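PDB 7D1B: leucine aminopeptidase from Fimbriiglobus ruber, which binds zinc and probably acts as a glutaminyl cyclase of the M28 peptidase family, converting N-terminal glutamine of peptides to pyroglutamate. Local coordinates for residues V173-V179 / I334-K338; T46-P51 / V324-N328; F85-A90 / I114-F118; M163-A167 / D180-F184; V230-L234 / L284-I288. All coordinates share one frame; numbering follows the deposited sequence.

Contact 1. Residues V173-V179 / I334-K338; sequences VPSNVGV and IQIQK
The backbone O of Gln337 has two partners. Asn176 ND2 donates to it over 2.9 Å with an N-H...O angle of 157°. The donor lies in the carbonyl plane, and the oxygen lies close to the amide plane of Asn176. The second is a water, 2.8 Å from Gln337 O. This water accepts from Asn176 N and also reaches Ile334 O. Another water joins Asn176 O to Lys338 O at the C-terminal carboxylate. Asn176 OD1 turns to a bound glycerol.

Side-chain packing accompanies these bonds. Ile334 CG2 stands anti to the backbone N (chi1 -72° for CG1). From there it meets Ser175 OG at 3.3 Å and Val179 CG2 at 3.8 Å. Ser175 OG itself donates to a lone pair of Val177 O, in the carbonyl plane, at 2.7 Å. Val177 CG1 rests 3.7 Å from Gln337 CB. The Gln337 chain bends at chi2, and its NE2 bonds to Trp333 O and Glu258. Gln335 CG passes Pro174 O at 3.6 Å.

The contact joins the end of helix 320-336 to the loop entering strand 178-184. That strand lies between 108-117 and 123-130, and Leu125 of 123-130 touches Val177, Ile334 and Gln337.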
# COMPACT_ATOMS: atom_id res chain seq x y z
N VAL A 173 -12.24 11.34 11.78
CA VAL A 173 -13.07 10.69 10.75
C VAL A 173 -14.15 9.86 11.43
O VAL A 173 -13.82 9.01 12.27
CB VAL A 173 -12.22 9.80 9.83
CG1 VAL A 173 -13.11 9.04 8.86
CG2 VAL A 173 -11.18 10.64 9.09
N PRO A 174 -15.43 10.04 11.08
CA PRO A 174 -16.47 9.15 11.61
C PRO A 174 -16.47 7.86 10.81
O PRO A 174 -16.48 7.87 9.57
CB PRO A 174 -17.76 9.95 11.38
CG PRO A 174 -17.46 10.82 10.21
CD PRO A 174 -15.98 11.12 10.23
N SER A 175 -16.46 6.72 11.52
CA SER A 175 -16.35 5.44 10.83
C SER A 175 -17.10 4.36 11.59
O SER A 175 -16.83 4.13 12.77
CB SER A 175 -14.89 5.03 10.71
OG SER A 175 -14.84 3.77 10.05
N ASN A 176 -17.95 3.63 10.88
CA ASN A 176 -18.63 2.48 11.46
C ASN A 176 -17.79 1.21 11.43
O ASN A 176 -18.26 0.16 11.90
CB ASN A 176 -19.95 2.25 10.73
CG ASN A 176 -20.87 3.44 10.86
OD1 ASN A 176 -20.95 4.06 11.93
ND2 ASN A 176 -21.54 3.80 9.78
N VAL A 177 -16.57 1.30 10.93
CA VAL A 177 -15.65 0.17 10.82
C VAL A 177 -14.31 0.54 11.44
O VAL A 177 -13.92 1.71 11.50
CB VAL A 177 -15.46 -0.26 9.35
CG1 VAL A 177 -16.76 -0.85 8.80
CG2 VAL A 177 -14.98 0.90 8.48
N GLY A 178 -13.57 -0.46 11.88
CA GLY A 178 -12.18 -0.24 12.21
C GLY A 178 -11.38 0.03 10.95
O GLY A 178 -11.79 -0.36 9.85
N VAL A 179 -10.23 0.70 11.11
CA VAL A 179 -9.34 0.90 9.97
C VAL A 179 -7.93 0.56 10.41
O VAL A 179 -7.40 1.18 11.34
CB VAL A 179 -9.40 2.34 9.41
CG1 VAL A 179 -8.43 2.49 8.23
CG2 VAL A 179 -10.80 2.68 8.97
N ILE A 334 -14.21 4.55 3.56
CA ILE A 334 -14.34 4.27 4.99
C ILE A 334 -15.66 4.80 5.53
O ILE A 334 -16.39 4.09 6.24
CB ILE A 334 -13.13 4.84 5.75
CG1 ILE A 334 -11.89 4.00 5.44
CG2 ILE A 334 -13.39 4.90 7.25
CD1 ILE A 334 -10.56 4.75 5.69
N GLN A 335 -15.99 6.06 5.22
CA GLN A 335 -17.14 6.71 5.82
C GLN A 335 -18.46 6.10 5.35
O GLN A 335 -19.43 6.16 6.10
CB GLN A 335 -17.14 8.19 5.48
CG GLN A 335 -16.08 8.99 6.20
CD GLN A 335 -15.97 10.36 5.58
OE1 GLN A 335 -16.76 11.26 5.88
NE2 GLN A 335 -15.04 10.50 4.64
N ILE A 336 -18.53 5.57 4.13
CA ILE A 336 -19.81 5.07 3.62
C ILE A 336 -20.16 3.69 4.16
O ILE A 336 -21.29 3.23 3.95
CB ILE A 336 -19.94 5.13 2.09
CG1 ILE A 336 -18.99 4.12 1.43
CG2 ILE A 336 -19.76 6.55 1.57
CD1 ILE A 336 -19.15 4.05 -0.08
N GLN A 337 -19.24 3.00 4.82
CA GLN A 337 -19.57 1.69 5.37
C GLN A 337 -20.67 1.80 6.42
O GLN A 337 -20.63 2.67 7.28
CB GLN A 337 -18.35 1.02 6.01
CG GLN A 337 -17.15 0.88 5.07
CD GLN A 337 -17.52 0.15 3.79
OE1 GLN A 337 -17.97 -1.00 3.83
NE2 GLN A 337 -17.35 0.81 2.65
N LYS A 338 -21.62 0.88 6.36
CA LYS A 338 -22.70 0.83 7.34
C LYS A 338 -22.17 0.17 8.61
O LYS A 338 -21.16 -0.55 8.60
CB LYS A 338 -23.85 0.01 6.79
CG LYS A 338 -24.63 0.72 5.71
CD LYS A 338 -25.68 -0.23 5.12
CE LYS A 338 -25.12 -1.11 4.00
NZ LYS A 338 -24.37 -2.31 4.51
OXT LYS A 338 -22.74 0.35 9.69
O HOH W 1 -19.16 7.17 8.85
O HOH W 2 -18.38 4.11 8.18
O HOH W 3 -20.12 -2.24 10.62

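Contact 2. Residues T46-P51 / V324-N328; sequences TFPLDP and VDVGN
Val324 packs on Leu49 and Pro51, where an irregular loop lies against helix 320-336. The loop makes an inverse gamma turn centred on Pro48 and ends at Asp50, the N-cap of helix 51-63. Asp50 OD1 caps Arg53 N.

Val324 CG2 meets Pro51 CB at 3.7 Å and Leu49 CB at 3.9 Å. The carbonyl O of Val324, which accepts from Asn328 N within the helix, lies 3.6 Å from Leu49 CD1. One turn on, Gly327 has no side chain, and Leu49 CD1 settles 3.7 Å from Gly327 C. Leu49 also touches Leu166 of helix 153-167.

Asn328 follows. A chi1 of -85° turns its CG away from the carbonyl carbon and carries the amide out to the loop backbone. OD1 accepts from Phe47 N over 3.0 Å. The bond is nearly straight, 172° at the hydrogen, with the donor tilted 26° from the carbonyl plane. Thr46 CB packs against the same amide. A leucine in place of Asn328 would probably leave Phe47 N without its acceptor and a bridging water without its amide donor. That water sits 2.9 Å from Asn328 ND2 and 2.7 Å from Phe47 O.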
# COMPACT_ATOMS: atom_id res chain seq x y z
N THR A 46 -15.00 14.91 2.02
CA THR A 46 -13.56 14.99 1.88
C THR A 46 -12.95 15.65 3.12
O THR A 46 -13.66 16.22 3.95
CB THR A 46 -13.16 15.78 0.64
OG1 THR A 46 -13.66 17.11 0.77
CG2 THR A 46 -13.73 15.11 -0.63
N PHE A 47 -11.64 15.49 3.27
CA PHE A 47 -10.89 16.05 4.38
C PHE A 47 -9.78 16.95 3.84
O PHE A 47 -9.39 16.82 2.67
CB PHE A 47 -10.33 14.92 5.27
CG PHE A 47 -11.37 14.36 6.17
CD1 PHE A 47 -12.35 13.51 5.67
CD2 PHE A 47 -11.42 14.73 7.50
CE1 PHE A 47 -13.38 13.05 6.51
CE2 PHE A 47 -12.42 14.27 8.34
CZ PHE A 47 -13.41 13.44 7.84
N PRO A 48 -9.25 17.87 4.67
CA PRO A 48 -8.27 18.87 4.18
C PRO A 48 -6.86 18.27 4.09
O PRO A 48 -5.92 18.75 4.72
CB PRO A 48 -8.39 19.98 5.22
CG PRO A 48 -8.72 19.23 6.49
CD PRO A 48 -9.71 18.17 6.04
N LEU A 49 -6.73 17.22 3.29
CA LEU A 49 -5.44 16.59 3.09
C LEU A 49 -4.48 17.59 2.46
O LEU A 49 -4.86 18.37 1.58
CB LEU A 49 -5.60 15.36 2.20
CG LEU A 49 -6.68 14.33 2.60
CD1 LEU A 49 -6.53 13.09 1.72
CD2 LEU A 49 -6.70 13.95 4.05
N ASP A 50 -3.23 17.58 2.92
CA ASP A 50 -2.27 18.58 2.51
C ASP A 50 -1.36 17.99 1.44
O ASP A 50 -0.54 17.10 1.75
CB ASP A 50 -1.49 19.02 3.74
CG ASP A 50 -0.50 20.13 3.46
OD1 ASP A 50 0.02 20.22 2.34
OD2 ASP A 50 -0.23 20.89 4.39
N PRO A 51 -1.47 18.42 0.18
CA PRO A 51 -0.67 17.77 -0.88
C PRO A 51 0.82 17.99 -0.73
O PRO A 51 1.62 17.10 -1.05
CB PRO A 51 -1.22 18.40 -2.17
CG PRO A 51 -1.74 19.79 -1.71
CD PRO A 51 -2.30 19.53 -0.32
N VAL A 324 -3.69 13.36 -2.73
CA VAL A 324 -4.88 13.85 -2.03
C VAL A 324 -6.13 13.20 -2.59
O VAL A 324 -7.04 12.81 -1.84
CB VAL A 324 -4.94 15.39 -2.10
CG1 VAL A 324 -6.34 15.90 -1.75
CG2 VAL A 324 -3.87 16.02 -1.20
N ASP A 325 -6.22 13.08 -3.92
CA ASP A 325 -7.39 12.45 -4.53
C ASP A 325 -7.55 11.02 -4.03
O ASP A 325 -8.65 10.60 -3.63
CB ASP A 325 -7.24 12.42 -6.05
CG ASP A 325 -7.62 13.70 -6.74
OD1 ASP A 325 -8.05 14.67 -6.10
OD2 ASP A 325 -7.46 13.71 -7.97
N VAL A 326 -6.46 10.24 -4.05
CA VAL A 326 -6.55 8.86 -3.58
C VAL A 326 -6.89 8.82 -2.09
O VAL A 326 -7.72 8.01 -1.66
CB VAL A 326 -5.28 8.08 -3.95
CG1 VAL A 326 -5.28 6.69 -3.31
CG2 VAL A 326 -5.16 7.98 -5.47
N GLY A 327 -6.30 9.72 -1.30
CA GLY A 327 -6.63 9.77 0.11
C GLY A 327 -8.10 10.06 0.36
O GLY A 327 -8.73 9.43 1.22
N ASN A 328 -8.67 10.99 -0.40
CA ASN A 328 -10.09 11.29 -0.22
C ASN A 328 -10.96 10.14 -0.66
O ASN A 328 -12.01 9.91 -0.04
CB ASN A 328 -10.42 12.58 -0.94
CG ASN A 328 -10.12 13.79 -0.07
OD1 ASN A 328 -10.40 13.80 1.14
ND2 ASN A 328 -9.62 14.84 -0.68
O HOH W 4 -9.42 17.61 0.06

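Contact 3. Residues F85-A90 / I114-F118; sequences FEGLGA and IASWF
Trp117 lays its indole against the end of helix 72-87 and covers Ala90. Its CB sits over the ring of Phe118, the next residue. With chi1 at -51°, CG is placed opposite the carbonyl carbon, and this swings the indole toward residues 85-90. The six-membered ring lies face-on to the Ala90 methyl. CE2 is 3.8 Å from Ala90 CB, and CZ2 and CH2 are each 3.7 Å from it. The methyl lies 3.6 Å from the centroid of that ring and 12° off the normal, a CH-pi contact. At the far rim, CZ3 meets Leu88 O at 3.5 Å, with the oxygen at the ring edge in its plane.

The helix ends here in a Schellman motif. Ala90 N bonds to Phe85 O and Gly89 N to Glu86 O, and Gly89 takes the positive phi this needs. Ala115 CB lies over one face of Phe85, 4.0 Å from the ring centroid. Beside the indole, a water donates to Gly89 O and Ser116 O.

The contact sets the end of helix 72-87 on strand 108-117, just before the chain enters the edge strand 91-99. Trp117 also touches Ala167 of helix 153-167 and stacks edge-to-face with Phe181 of strand 178-184.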
# COMPACT_ATOMS: atom_id res chain seq x y z
N PHE A 85 2.78 7.56 13.60
CA PHE A 85 1.43 7.04 13.80
C PHE A 85 1.01 7.11 15.26
O PHE A 85 -0.12 7.50 15.57
CB PHE A 85 1.33 5.60 13.28
CG PHE A 85 1.45 5.46 11.77
CD1 PHE A 85 0.78 6.33 10.91
CD2 PHE A 85 2.23 4.44 11.22
CE1 PHE A 85 0.87 6.17 9.53
CE2 PHE A 85 2.32 4.29 9.85
CZ PHE A 85 1.64 5.15 9.01
N GLU A 86 1.90 6.73 16.18
CA GLU A 86 1.55 6.80 17.60
C GLU A 86 1.29 8.23 18.03
O GLU A 86 0.38 8.48 18.83
CB GLU A 86 2.67 6.19 18.44
CG GLU A 86 2.73 4.66 18.36
CD GLU A 86 3.83 4.05 19.20
OE1 GLU A 86 4.79 4.76 19.59
OE2 GLU A 86 3.72 2.85 19.48
N GLY A 87 2.06 9.18 17.50
CA GLY A 87 1.88 10.56 17.89
C GLY A 87 0.56 11.13 17.42
O GLY A 87 0.14 12.18 17.91
N LEU A 88 -0.09 10.46 16.46
CA LEU A 88 -1.38 10.92 15.94
C LEU A 88 -2.54 10.06 16.42
O LEU A 88 -3.68 10.29 16.00
CB LEU A 88 -1.30 11.05 14.42
CG LEU A 88 -0.41 12.23 14.00
CD1 LEU A 88 0.00 12.12 12.54
CD2 LEU A 88 -1.11 13.56 14.26
N GLY A 89 -2.29 9.11 17.31
CA GLY A 89 -3.34 8.38 17.99
C GLY A 89 -3.49 6.92 17.61
O GLY A 89 -4.35 6.25 18.18
N ALA A 90 -2.69 6.40 16.67
CA ALA A 90 -2.86 5.00 16.29
C ALA A 90 -2.16 4.09 17.28
O ALA A 90 -1.15 4.45 17.88
CB ALA A 90 -2.25 4.76 14.91
N ILE A 114 1.49 -2.48 11.66
CA ILE A 114 0.05 -2.23 11.63
C ILE A 114 -0.22 -1.03 12.51
O ILE A 114 0.13 -1.04 13.69
CB ILE A 114 -0.75 -3.45 12.11
CG1 ILE A 114 -0.42 -4.69 11.29
CG2 ILE A 114 -2.26 -3.13 12.07
CD1 ILE A 114 -0.88 -5.99 11.93
N ALA A 115 -0.85 -0.00 11.95
CA ALA A 115 -1.30 1.17 12.70
C ALA A 115 -2.82 1.14 12.71
O ALA A 115 -3.45 1.28 11.67
CB ALA A 115 -0.77 2.46 12.09
N SER A 116 -3.40 0.92 13.89
CA SER A 116 -4.82 0.63 14.03
C SER A 116 -5.57 1.83 14.57
O SER A 116 -5.13 2.47 15.54
CB SER A 116 -5.04 -0.56 14.98
OG SER A 116 -4.61 -1.78 14.44
N TRP A 117 -6.73 2.06 13.97
CA TRP A 117 -7.66 3.11 14.34
C TRP A 117 -9.02 2.49 14.65
O TRP A 117 -9.48 1.58 13.94
CB TRP A 117 -7.86 4.08 13.16
CG TRP A 117 -6.58 4.60 12.54
CD1 TRP A 117 -5.95 4.10 11.45
CD2 TRP A 117 -5.78 5.69 13.01
NE1 TRP A 117 -4.81 4.83 11.17
CE2 TRP A 117 -4.68 5.82 12.12
CE3 TRP A 117 -5.88 6.60 14.09
CZ2 TRP A 117 -3.71 6.81 12.26
CZ3 TRP A 117 -4.90 7.57 14.23
CH2 TRP A 117 -3.83 7.68 13.32
N PHE A 118 -9.67 3.00 15.69
CA PHE A 118 -11.05 2.65 16.06
C PHE A 118 -11.13 1.19 16.50
O PHE A 118 -11.65 0.33 15.78
CB PHE A 118 -12.06 2.96 14.94
CG PHE A 118 -11.74 4.20 14.12
CD1 PHE A 118 -11.42 5.43 14.72
CD2 PHE A 118 -11.71 4.11 12.73
CE1 PHE A 118 -11.10 6.54 13.93
CE2 PHE A 118 -11.40 5.23 11.95
CZ PHE A 118 -11.10 6.44 12.55
O HOH W 5 -5.88 4.02 17.70

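Contact 4. Residues M163-A167 / D180-F184; sequences MMELA and DFVLF
The helix segment carrying Met163 runs nearly antiparallel to the strand segment carrying Phe181. Their directions differ by 158°, and the axes approach to 10.7 Å. The nearest CA atoms are those of Met163 and Phe181. Helix 153-167 links the parallel neighbours 123-130 and 178-184, so this is one side of a beta-alpha-beta crossover.

Met163 carries most of the helix side of the contact. Its chain is extended beyond CG (chi2 172°), which carries it past Phe181 in the opposite sense. CB lies 3.7 Å from Phe181 CD2. CG sits over one face of the ring, 4.3 Å from its centroid. SD stands obliquely to the same ring in a Met-aromatic contact, and it also meets Leu183 CD2 at 3.6 Å. The terminal CE stops 3.6 Å from Val182 O. The Phe181 ring reaches back to the helix. Its CE2 lies 3.5 Å from Met163 O, an oxygen that accepts a hydrogen bond from Ala167 N. Its CZ meets Leu166 CB at 3.8 Å. All the touching residues are buried.

Phe85 of helix 72-87 touches Met163, Ala167, Phe181 and Leu183. Strand 108-117 flanks 178-184 on the side away from 123-130. Met163 also reaches Ser129 of strand 123-130, so the helix packs on the middle of the sheet.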
# COMPACT_ATOMS: atom_id res chain seq x y z
N MET A 163 -0.30 7.18 3.97
CA MET A 163 -0.73 6.82 5.32
C MET A 163 -0.26 7.86 6.34
O MET A 163 -1.01 8.22 7.25
CB MET A 163 -0.22 5.44 5.72
CG MET A 163 -0.81 4.29 4.97
SD MET A 163 0.09 2.82 5.42
CE MET A 163 -0.65 1.63 4.30
N MET A 164 0.98 8.34 6.19
CA MET A 164 1.46 9.39 7.10
C MET A 164 0.58 10.63 7.01
O MET A 164 0.25 11.24 8.03
CB MET A 164 2.91 9.74 6.79
CG MET A 164 3.89 8.63 7.15
SD MET A 164 5.61 9.06 6.76
CE MET A 164 5.97 10.14 8.15
N GLU A 165 0.20 11.03 5.80
CA GLU A 165 -0.70 12.18 5.66
C GLU A 165 -2.07 11.89 6.27
O GLU A 165 -2.60 12.69 7.04
CB GLU A 165 -0.83 12.60 4.19
CG GLU A 165 -1.89 13.69 3.98
CD GLU A 165 -1.62 14.98 4.76
OE1 GLU A 165 -0.44 15.23 5.08
OE2 GLU A 165 -2.59 15.74 5.01
N LEU A 166 -2.65 10.73 5.93
CA LEU A 166 -3.98 10.39 6.43
C LEU A 166 -4.00 10.36 7.95
O LEU A 166 -5.03 10.70 8.56
CB LEU A 166 -4.41 9.02 5.89
CG LEU A 166 -4.78 8.97 4.41
CD1 LEU A 166 -5.02 7.52 4.00
CD2 LEU A 166 -6.00 9.82 4.12
N ALA A 167 -2.90 9.96 8.58
CA ALA A 167 -2.86 9.88 10.03
C ALA A 167 -3.17 11.21 10.71
O ALA A 167 -3.64 11.21 11.84
CB ALA A 167 -1.50 9.36 10.48
N ASP A 180 -7.31 -0.41 9.73
CA ASP A 180 -5.92 -0.77 9.97
C ASP A 180 -5.08 -0.36 8.77
O ASP A 180 -5.38 -0.76 7.63
CB ASP A 180 -5.78 -2.27 10.21
CG ASP A 180 -6.42 -2.68 11.51
OD1 ASP A 180 -6.41 -1.85 12.44
OD2 ASP A 180 -6.95 -3.80 11.61
N PHE A 181 -4.07 0.47 9.01
CA PHE A 181 -3.04 0.75 8.02
C PHE A 181 -2.01 -0.37 8.16
O PHE A 181 -1.44 -0.56 9.24
CB PHE A 181 -2.35 2.07 8.34
CG PHE A 181 -3.18 3.32 8.13
CD1 PHE A 181 -4.50 3.28 7.66
CD2 PHE A 181 -2.61 4.57 8.39
CE1 PHE A 181 -5.23 4.48 7.46
CE2 PHE A 181 -3.33 5.75 8.18
CZ PHE A 181 -4.62 5.71 7.72
N VAL A 182 -1.80 -1.14 7.10
CA VAL A 182 -0.91 -2.28 7.16
C VAL A 182 0.22 -2.05 6.15
O VAL A 182 -0.04 -1.86 4.95
CB VAL A 182 -1.64 -3.61 6.89
CG1 VAL A 182 -0.67 -4.78 6.97
CG2 VAL A 182 -2.82 -3.78 7.87
N LEU A 183 1.45 -2.10 6.65
CA LEU A 183 2.65 -1.97 5.83
C LEU A 183 3.33 -3.33 5.74
O LEU A 183 3.77 -3.88 6.77
CB LEU A 183 3.58 -0.92 6.42
CG LEU A 183 2.98 0.48 6.25
CD1 LEU A 183 3.58 1.43 7.25
CD2 LEU A 183 3.17 0.96 4.84
N PHE A 184 3.37 -3.88 4.53
CA PHE A 184 3.96 -5.20 4.30
C PHE A 184 5.45 -5.10 4.02
O PHE A 184 5.87 -4.38 3.10
CB PHE A 184 3.31 -5.88 3.10
CG PHE A 184 1.83 -6.08 3.22
CD1 PHE A 184 1.27 -6.80 4.27
CD2 PHE A 184 0.97 -5.57 2.24
CE1 PHE A 184 -0.11 -7.00 4.35
CE2 PHE A 184 -0.39 -5.77 2.32
CZ PHE A 184 -0.93 -6.48 3.37

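Contact 5. Residues V230-L234 / L284-I288; sequences VLLDL and LDDHI
Leu231, Asp285 and Asp233 carry this contact, in the core of the protein near the zinc site. Leu231 is the most covered. With CG anti to the backbone N (chi1 172°), its CD2 points into the turn before helix 287-292. There CD2 meets Asp285 CG at 3.5 Å, His287 N at 3.6 Å and Asp286 CB at 3.8 Å.

Asp285 also faces Asp233. Asp233 OD2 and Asp285 OD2 are only 2.6 Å apart, and the two carboxylate planes are turned 51° from each other. Asp285 OD1 accepts from Asp286 N over 2.9 Å. That donor comes on the anti side, 33° out of the carboxylate plane. The acids continue on both sides. Asp233 OD1 lies close to Asp155 OD1 of the zinc site, and Asp285 OD2 to Asp299 OD2. The row may belong to the carboxylic-acid hydrogen-bond network described for glutaminyl cyclases of the M28 family. The nearest atom of the Asp233 side chain is about 6 Å from the zinc ion. With an alanine at Asp285, Asp233 OD2 would probably lose this close oxygen and Asp286 N its side-chain acceptor.

Strand 225-232 lies between strands 123-130 and 297-300, and the start of helix 287-292 packs beside its end. His287 NE2 bonds to Glu245 just before helix 246-251, and Asp286 OD1 to Ser208 of helix 206-218.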
# COMPACT_ATOMS: atom_id res chain seq x y z
N VAL A 230 -7.82 -2.24 0.67
CA VAL A 230 -7.32 -1.51 -0.49
C VAL A 230 -5.81 -1.46 -0.39
O VAL A 230 -5.27 -0.94 0.60
CB VAL A 230 -7.92 -0.10 -0.62
CG1 VAL A 230 -7.23 0.64 -1.74
CG2 VAL A 230 -9.42 -0.19 -0.87
N LEU A 231 -5.14 -1.99 -1.41
CA LEU A 231 -3.69 -1.92 -1.56
C LEU A 231 -3.36 -0.74 -2.46
O LEU A 231 -3.98 -0.56 -3.52
CB LEU A 231 -3.19 -3.22 -2.20
CG LEU A 231 -1.72 -3.21 -2.60
CD1 LEU A 231 -0.81 -3.13 -1.36
CD2 LEU A 231 -1.39 -4.44 -3.41
N LEU A 232 -2.42 0.07 -2.03
CA LEU A 232 -1.94 1.21 -2.81
C LEU A 232 -0.60 0.83 -3.42
O LEU A 232 0.33 0.50 -2.69
CB LEU A 232 -1.71 2.38 -1.86
CG LEU A 232 -2.95 2.88 -1.12
CD1 LEU A 232 -2.53 3.88 -0.05
CD2 LEU A 232 -3.97 3.46 -2.10
N ASP A 233 -0.48 0.90 -4.75
CA ASP A 233 0.80 0.58 -5.38
C ASP A 233 0.92 1.33 -6.71
O ASP A 233 -0.00 1.24 -7.52
CB ASP A 233 0.85 -0.93 -5.65
CG ASP A 233 2.27 -1.46 -5.85
OD1 ASP A 233 3.26 -0.68 -5.72
OD2 ASP A 233 2.44 -2.68 -6.13
N LEU A 234 2.01 2.05 -6.94
CA LEU A 234 2.23 2.73 -8.22
C LEU A 234 1.03 3.61 -8.58
O LEU A 234 0.48 3.52 -9.69
CB LEU A 234 2.54 1.75 -9.36
CG LEU A 234 3.57 0.66 -9.09
CD1 LEU A 234 3.66 -0.24 -10.31
CD2 LEU A 234 4.91 1.23 -8.77
N LEU A 284 -0.12 -9.57 -10.24
CA LEU A 284 0.17 -10.17 -8.94
C LEU A 284 0.70 -9.08 -8.01
O LEU A 284 1.58 -8.30 -8.39
CB LEU A 284 1.21 -11.27 -9.10
CG LEU A 284 0.75 -12.48 -9.93
CD1 LEU A 284 1.92 -13.41 -10.16
CD2 LEU A 284 -0.41 -13.18 -9.22
N ASP A 285 0.18 -9.04 -6.79
CA ASP A 285 0.59 -8.00 -5.86
C ASP A 285 0.22 -8.46 -4.46
O ASP A 285 -0.24 -9.59 -4.24
CB ASP A 285 -0.04 -6.66 -6.27
CG ASP A 285 0.79 -5.47 -5.92
OD1 ASP A 285 1.71 -5.57 -5.08
OD2 ASP A 285 0.52 -4.37 -6.48
N ASP A 286 0.42 -7.57 -3.48
CA ASP A 286 0.15 -7.92 -2.09
C ASP A 286 -1.32 -8.21 -1.80
O ASP A 286 -1.62 -8.75 -0.74
CB ASP A 286 0.66 -6.80 -1.17
CG ASP A 286 2.16 -6.86 -0.92
OD1 ASP A 286 2.70 -7.96 -0.66
OD2 ASP A 286 2.79 -5.78 -0.92
N HIS A 287 -2.24 -7.84 -2.71
CA HIS A 287 -3.66 -8.11 -2.47
C HIS A 287 -4.04 -9.56 -2.74
O HIS A 287 -5.12 -9.99 -2.33
CB HIS A 287 -4.53 -7.16 -3.28
CG HIS A 287 -4.40 -7.35 -4.76
ND1 HIS A 287 -3.18 -7.51 -5.40
CD2 HIS A 287 -5.35 -7.40 -5.72
CE1 HIS A 287 -3.40 -7.65 -6.70
NE2 HIS A 287 -4.71 -7.57 -6.92
N ILE A 288 -3.19 -10.32 -3.42
CA ILE A 288 -3.53 -11.71 -3.73
C ILE A 288 -3.68 -12.52 -2.46
O ILE A 288 -4.67 -13.24 -2.28
CB ILE A 288 -2.45 -12.33 -4.65
CG1 ILE A 288 -2.33 -11.54 -5.96
CG2 ILE A 288 -2.72 -13.83 -4.87
CD1 ILE A 288 -3.54 -11.63 -6.83

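How the contacts relate
Contact 2 opens first, at 46-51, and closes only at 324-328, so contacts 3, 4 and 5 all fall within its span. Contact 3 opens at 85-90 and closes at 114-118, after edge strand 91-99. Contact 4 opens at 163-167. Before it closes at 180-184, contact 1 opens at 173-179, so these two cross on strand 178-184. Contact 5 then opens and closes within the spans of both contact 1 and contact 2. Contact 1 closes last, at the C terminus, and crosses contact 2; they share helix 320-336. Contacts 1, 3, 4 and 5 all reach the one mixed sheet, while contact 2 ties the N-terminal loop to the last helix.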